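Local coordinates for protein DNA polymerase III subunit beta (Helicobacter pylori 26695, PDB 4S3I) that encircles DNA as a dimeric sliding ring, tethering DNA polymerases and other proteins to it and making replication processive, at residues A[13-18]-A[44-49]. Numbering follows the deposited sequence.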
loop_
_atom_site.group_PDB
_atom_site.type_symbol
_atom_site.label_atom_id
_atom_site.label_comp_id
_atom_site.label_asym_id
_atom_site.label_seq_id
_atom_site.Cartn_x
_atom_site.Cartn_y
_atom_site.Cartn_z
ATOM N N GLU A 13 14.530 8.156 -16.275
ATOM C CA GLU A 13 13.486 7.546 -15.448
ATOM C C GLU A 13 13.073 8.475 -14.307
ATOM O O GLU A 13 11.882 8.711 -14.086
ATOM C CB GLU A 13 13.939 6.189 -14.898
ATOM C CG GLU A 13 12.922 5.524 -13.953
ATOM C CD GLU A 13 13.282 4.081 -13.590
ATOM O OE1 GLU A 13 12.488 3.428 -12.882
ATOM O OE2 GLU A 13 14.354 3.596 -14.010
ATOM N N ASN A 14 14.058 9.015 -13.596
ATOM C CA ASN A 14 13.786 9.988 -12.544
ATOM C C ASN A 14 12.987 11.193 -13.041
ATOM O O ASN A 14 12.003 11.597 -12.415
ATOM C CB ASN A 14 15.087 10.454 -11.883
ATOM C CG ASN A 14 15.650 9.426 -10.935
ATOM O OD1 ASN A 14 14.898 8.691 -10.291
ATOM N ND2 ASN A 14 16.977 9.358 -10.845
ATOM N N ALA A 15 13.403 11.766 -14.164
ATOM C CA ALA A 15 12.670 12.896 -14.716
ATOM C C ALA A 15 11.218 12.509 -15.028
ATOM O O ALA A 15 10.285 13.252 -14.719
ATOM C CB ALA A 15 13.368 13.457 -15.957
ATOM N N LEU A 16 11.031 11.338 -15.628
ATOM C CA LEU A 16 9.686 10.876 -15.977
ATOM C C LEU A 16 8.821 10.633 -14.742
ATOM O O LEU A 16 7.607 10.883 -14.755
ATOM C CB LEU A 16 9.752 9.618 -16.832
ATOM C CG LEU A 16 10.343 9.822 -18.218
ATOM C CD1 LEU A 16 10.404 8.497 -18.956
ATOM C CD2 LEU A 16 9.535 10.844 -19.013
ATOM N N ARG A 17 9.442 10.153 -13.672
ATOM C CA ARG A 17 8.680 9.907 -12.448
ATOM C C ARG A 17 8.063 11.188 -11.894
ATOM O O ARG A 17 6.883 11.212 -11.530
ATOM C CB ARG A 17 9.530 9.186 -11.394
ATOM C CG ARG A 17 9.714 7.700 -11.709
ATOM C CD ARG A 17 10.261 6.874 -10.534
ATOM N NE ARG A 17 10.587 5.518 -10.978
ATOM C CZ ARG A 17 9.686 4.565 -11.220
ATOM N NH1 ARG A 17 8.388 4.800 -11.053
ATOM N NH2 ARG A 17 10.083 3.371 -11.633
ATOM N N TYR A 18 8.851 12.254 -11.859
ATOM C CA TYR A 18 8.354 13.533 -11.375
ATOM C C TYR A 18 7.222 14.060 -12.223
ATOM O O TYR A 18 6.328 14.737 -11.721
ATOM C CB TYR A 18 9.467 14.565 -11.387
ATOM C CG TYR A 18 10.475 14.408 -10.281
ATOM C CD1 TYR A 18 10.078 14.398 -8.950
ATOM C CD2 TYR A 18 11.831 14.317 -10.567
ATOM C CE1 TYR A 18 11.009 14.278 -7.925
ATOM C CE2 TYR A 18 12.768 14.199 -9.559
ATOM C CZ TYR A 18 12.353 14.179 -8.242
ATOM O OH TYR A 18 13.294 14.065 -7.244
ATOM N N LEU A 44 18.068 17.937 -22.632
ATOM C CA LEU A 44 16.724 17.504 -23.032
ATOM C C LEU A 44 15.744 18.066 -22.014
ATOM O O LEU A 44 15.844 17.772 -20.828
ATOM C CB LEU A 44 16.602 15.976 -23.047
ATOM C CG LEU A 44 15.164 15.454 -23.150
ATOM C CD1 LEU A 44 14.620 15.686 -24.552
ATOM C CD2 LEU A 44 15.070 13.984 -22.786
ATOM N N PHE A 45 14.817 18.895 -22.474
ATOM C CA PHE A 45 13.778 19.429 -21.614
ATOM C C PHE A 45 12.519 18.595 -21.773
ATOM O O PHE A 45 12.114 18.263 -22.891
ATOM C CB PHE A 45 13.469 20.880 -21.988
ATOM C CG PHE A 45 14.556 21.848 -21.605
ATOM C CD1 PHE A 45 15.638 22.066 -22.451
ATOM C CD2 PHE A 45 14.504 22.530 -20.388
ATOM C CE1 PHE A 45 16.653 22.968 -22.100
ATOM C CE2 PHE A 45 15.516 23.428 -20.023
ATOM C CZ PHE A 45 16.589 23.643 -20.884
ATOM N N LEU A 46 11.905 18.276 -20.647
ATOM C CA LEU A 46 10.685 17.494 -20.624
ATOM C C LEU A 46 9.675 18.329 -19.852
ATOM O O LEU A 46 9.973 18.808 -18.750
ATOM C CB LEU A 46 10.929 16.143 -19.942
ATOM C CG LEU A 46 12.094 15.281 -20.445
ATOM C CD1 LEU A 46 13.379 15.612 -19.716
ATOM C CD2 LEU A 46 11.801 13.776 -20.288
ATOM N N LYS A 47 8.501 18.562 -20.430
ATOM C CA LYS A 47 7.506 19.338 -19.698
ATOM C C LYS A 47 6.085 18.811 -19.831
ATOM O O LYS A 47 5.686 18.312 -20.885
ATOM C CB LYS A 47 7.578 20.828 -20.040
ATOM C CG LYS A 47 7.118 21.204 -21.421
ATOM C CD LYS A 47 7.021 22.725 -21.520
ATOM C CE LYS A 47 6.678 23.192 -22.933
ATOM N NZ LYS A 47 7.850 23.142 -23.855
ATOM N N ALA A 48 5.344 18.911 -18.732
ATOM C CA ALA A 48 3.941 18.516 -18.678
ATOM C C ALA A 48 3.183 19.614 -17.948
ATOM O O ALA A 48 3.487 19.918 -16.789
ATOM C CB ALA A 48 3.799 17.203 -17.949
ATOM N N SER A 49 2.206 20.214 -18.618
ATOM C CA SER A 49 1.483 21.341 -18.041
ATOM C C SER A 49 0.088 21.488 -18.631
ATOM O O SER A 49 -0.203 20.968 -19.714
ATOM C CB SER A 49 2.263 22.640 -18.265
ATOM O OG SER A 49 2.198 23.066 -19.616
#
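Ala15 and Leu46 bring helix 9-19 and strand 43-49 together: their CA atoms, the nearest pair across the two backbones, lie 7.7 Å apart. No hydrogen bond passes between the segments, so side chains alone bridge this gap. On the strand, the backbone is already engaged within the sheet, Leu46 pairing with Ser57 while Phe45 and Lys47 pair with Glu38 and His36.

Leu46 is the one strand residue in touch with 13-18, and its CB points toward the helix. CG lies anti to the carbonyl carbon (chi1 -52°); from there the two methyls go to consecutive helix residues. CD2 meets CD2 of Leu16 at 3.9 Å, methyl against methyl, the two side chains crossing at about a right angle. CD1 reaches CB of Ala15, a looser approach of 4.3 Å. Ala15 directs its CB at the strand, whereas Leu16 comes in from beside it and touches through its CD2 branch.

The helix turns a different surface to its charged pair: Arg17 NH2 donates to the anti lone pair of Glu13 OE1 at 2.7 Å, in a bent bond (144°) with the oxygen 23° out of the guanidinium plane. The other oxygen, OE2, pairs with Lys9.

Leu16 also packs on Phe77 and Ile81 of helix 74-82, and Leu46 on Leu37, which places the contact in the N-terminal domain's core, where helices pack against a sheet. With 95 Å² buried, both sides summed, the chemistry is purely apolar, consistent with a helix-to-sheet spacing set by side-chain packing, to which Ala15 on Ile59 and Leu16 on Ile35 also contribute.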